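Local atomic coordinates of HP1028 (Helicobacter pylori, PDB entry 4INN), a protein that belongs to the lipocalin family and probably binds a small ligand inside its beta-barrel, perhaps for transport. Residues N131-T137 / K148-R154. The protein carries 1 engineered substitution. Residues are numbered along the deposited sequence; the frame is centred on the assembly and turned at random.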
loop_
_atom_site.group_PDB
_atom_site.type_symbol
_atom_site.label_atom_id
_atom_site.label_comp_id
_atom_site.label_asym_id
_atom_site.label_seq_id
_atom_site.Cartn_x
_atom_site.Cartn_y
_atom_site.Cartn_z
ATOM N N ASN A 131 -1.252 3.269 18.370
ATOM C CA ASN A 131 -1.233 4.617 17.742
ATOM C C ASN A 131 -1.623 4.642 16.239
ATOM O O ASN A 131 -1.676 5.727 15.614
ATOM C CB ASN A 131 0.130 5.284 17.909
ATOM C CG ASN A 131 1.208 4.626 17.071
ATOM O OD1 ASN A 131 1.081 3.486 16.656
ATOM N ND2 ASN A 131 2.286 5.343 16.837
ATOM N N GLY A 132 -1.879 3.450 15.680
ATOM C CA GLY A 132 -2.335 3.290 14.306
ATOM C C GLY A 132 -1.260 2.838 13.329
ATOM O O GLY A 132 -1.580 2.455 12.226
ATOM N N ASP A 133 0.008 2.882 13.736
ATOM C CA ASP A 133 1.134 2.583 12.835
ATOM C C ASP A 133 1.077 1.125 12.441
ATOM O O ASP A 133 0.493 0.331 13.151
ATOM C CB ASP A 133 2.472 2.865 13.505
ATOM C CG ASP A 133 2.820 4.350 13.544
ATOM O OD1 ASP A 133 3.990 4.684 13.925
ATOM O OD2 ASP A 133 1.950 5.189 13.187
ATOM N N LEU A 134 1.653 0.784 11.292
ATOM C CA LEU A 134 1.611 -0.578 10.820
ATOM C C LEU A 134 2.981 -1.185 10.895
ATOM O O LEU A 134 3.983 -0.518 10.644
ATOM C CB LEU A 134 1.125 -0.664 9.376
ATOM C CG LEU A 134 -0.161 0.038 8.962
ATOM C CD1 LEU A 134 -0.447 -0.319 7.503
ATOM C CD2 LEU A 134 -1.372 -0.304 9.815
ATOM N N GLU A 135 3.007 -2.454 11.268
ATOM C CA GLU A 135 4.146 -3.317 11.042
ATOM C C GLU A 135 3.791 -4.143 9.822
ATOM O O GLU A 135 2.956 -5.027 9.907
ATOM C CB GLU A 135 4.406 -4.215 12.235
ATOM C CG GLU A 135 4.481 -3.454 13.538
ATOM C CD GLU A 135 5.266 -4.213 14.581
ATOM O OE1 GLU A 135 4.817 -5.301 15.041
ATOM O OE2 GLU A 135 6.363 -3.716 14.923
ATOM N N PHE A 136 4.433 -3.837 8.698
ATOM C CA PHE A 136 4.022 -4.325 7.394
ATOM C C PHE A 136 5.031 -5.362 6.918
ATOM O O PHE A 136 6.196 -5.021 6.647
ATOM C CB PHE A 136 3.965 -3.136 6.439
ATOM C CG PHE A 136 3.625 -3.490 5.040
ATOM C CD1 PHE A 136 2.336 -3.357 4.584
ATOM C CD2 PHE A 136 4.609 -3.923 4.152
ATOM C CE1 PHE A 136 2.012 -3.674 3.285
ATOM C CE2 PHE A 136 4.285 -4.241 2.841
ATOM C CZ PHE A 136 2.988 -4.115 2.415
ATOM N N THR A 137 4.599 -6.614 6.840
ATOM C CA THR A 137 5.502 -7.723 6.590
ATOM C C THR A 137 5.379 -8.201 5.173
ATOM O O THR A 137 4.364 -8.747 4.789
ATOM C CB THR A 137 5.247 -8.934 7.529
ATOM O OG1 THR A 137 5.457 -8.564 8.908
ATOM C CG2 THR A 137 6.194 -10.136 7.154
ATOM N N LYS A 148 10.370 -9.690 5.265
ATOM C CA LYS A 148 10.905 -8.594 6.079
ATOM C C LYS A 148 9.785 -7.725 6.611
ATOM O O LYS A 148 8.735 -7.631 6.009
ATOM C CB LYS A 148 11.852 -7.743 5.230
ATOM C CG LYS A 148 12.680 -6.754 6.046
ATOM C CD LYS A 148 13.966 -6.351 5.315
ATOM C CE LYS A 148 14.925 -5.574 6.217
ATOM N NZ LYS A 148 14.286 -4.328 6.731
ATOM N N THR A 149 10.016 -7.064 7.728
ATOM C CA THR A 149 8.954 -6.269 8.369
ATOM C C THR A 149 9.402 -4.826 8.388
ATOM O O THR A 149 10.543 -4.532 8.704
ATOM C CB THR A 149 8.591 -6.791 9.802
ATOM O OG1 THR A 149 7.970 -8.080 9.697
ATOM C CG2 THR A 149 7.619 -5.861 10.519
ATOM N N PHE A 150 8.502 -3.930 7.993
ATOM C CA PHE A 150 8.795 -2.500 7.915
ATOM C C PHE A 150 7.813 -1.751 8.782
ATOM O O PHE A 150 6.728 -2.263 9.106
ATOM C CB PHE A 150 8.610 -2.050 6.480
ATOM C CG PHE A 150 9.553 -2.710 5.481
ATOM C CD1 PHE A 150 10.790 -2.186 5.242
ATOM C CD2 PHE A 150 9.146 -3.821 4.740
ATOM C CE1 PHE A 150 11.627 -2.755 4.310
ATOM C CE2 PHE A 150 9.975 -4.411 3.825
ATOM C CZ PHE A 150 11.230 -3.882 3.606
ATOM N N THR A 151 8.120 -0.526 9.156
ATOM C CA THR A 151 7.082 0.222 9.842
ATOM C C THR A 151 6.577 1.455 9.076
ATOM O O THR A 151 7.333 2.316 8.672
ATOM C CB THR A 151 7.321 0.393 11.366
ATOM O OG1 THR A 151 7.047 1.738 11.758
ATOM C CG2 THR A 151 8.685 -0.003 11.766
ATOM N N TRP A 152 5.264 1.481 8.875
ATOM C CA TRP A 152 4.563 2.496 8.096
ATOM C C TRP A 152 3.800 3.394 9.074
ATOM O O TRP A 152 2.924 2.893 9.782
ATOM C CB TRP A 152 3.563 1.807 7.165
ATOM C CG TRP A 152 4.194 1.081 6.029
ATOM C CD1 TRP A 152 5.475 0.673 5.943
ATOM C CD2 TRP A 152 3.561 0.665 4.824
ATOM N NE1 TRP A 152 5.706 0.055 4.751
ATOM C CE2 TRP A 152 4.542 0.025 4.041
ATOM C CE3 TRP A 152 2.263 0.796 4.314
ATOM C CZ2 TRP A 152 4.281 -0.496 2.775
ATOM C CZ3 TRP A 152 1.990 0.277 3.050
ATOM C CH2 TRP A 152 3.005 -0.361 2.289
ATOM N N LYS A 153 4.154 4.683 9.136
ATOM C CA LYS A 153 3.540 5.587 10.086
ATOM C C LYS A 153 2.169 5.996 9.613
ATOM O O LYS A 153 1.998 6.369 8.464
ATOM C CB LYS A 153 4.348 6.883 10.263
ATOM C CG LYS A 153 5.385 6.872 11.380
ATOM C CD LYS A 153 6.814 6.890 10.825
ATOM C CE LYS A 153 7.262 8.304 10.442
ATOM N NZ LYS A 153 7.676 8.484 9.004
ATOM N N ARG A 154 1.202 5.987 10.524
ATOM C CA ARG A 154 -0.088 6.555 10.245
ATOM C C ARG A 154 -0.045 8.069 10.288
ATOM O O ARG A 154 0.524 8.643 11.197
ATOM C CB ARG A 154 -1.123 6.069 11.238
ATOM C CG ARG A 154 -2.493 6.211 10.626
ATOM C CD ARG A 154 -3.558 6.091 11.646
ATOM N NE ARG A 154 -4.827 6.509 11.077
ATOM C CZ ARG A 154 -5.665 5.723 10.430
ATOM N NH1 ARG A 154 -5.378 4.444 10.219
ATOM N NH2 ARG A 154 -6.790 6.232 9.976
#
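Phe-136 lays its ring face to face on the six-membered ring of Trp-152, with centroids 4.0 Å apart and planes turned by only 10°. CZ2 of Trp-152 sits over the centre of the phenyl ring, while CB of Phe-136 makes a CH-pi contact with the five-membered ring, so that both halves of the indole are used. The two residues are not directly paired: Phe-136 faces Phe-150 and Trp-152 faces Leu-134, which makes this a diagonal stack across neighbouring antiparallel strands. Phe-136 has CG anti to the backbone N (chi1 177°), which carries its ring across to the indole. Both hydrogen-bonded pairs are doubly linked, as in Phe-136 N to Phe-150 O at 2.8 Å and Leu-134 N to Trp-152 O at 2.9 Å.

Residues 134-139 and 147-154 form the last hairpin of an eight-stranded antiparallel barrel, the lipocalin fold. Leu-134, Phe-136, Phe-150 and Trp-152 share one face of this hairpin, where Val-53, Phe-55, Val-124 and Val-126 add further apolar contacts; Phe-150 also borders the pocket holding a polyether molecule, probably from the crystallisation liquor. On the other face the hydroxyls of Thr-137 and Thr-149 are hydrogen-bonded, OG1 to OG1, at 2.7 Å.

Just ahead of strand 134-139, the Asp-133 side chain takes the place of a backbone acceptor: its OD2 accepts Arg-154 N, at the end of strand 147-154, at 2.9 Å from above the carboxylate plane. An Asx turn precedes this, Asn-131 OD1 receiving Asp-133 N at 3.2 Å. Arg-154 itself reaches onward, its NH2 donating to the carbonyl of Pro-37.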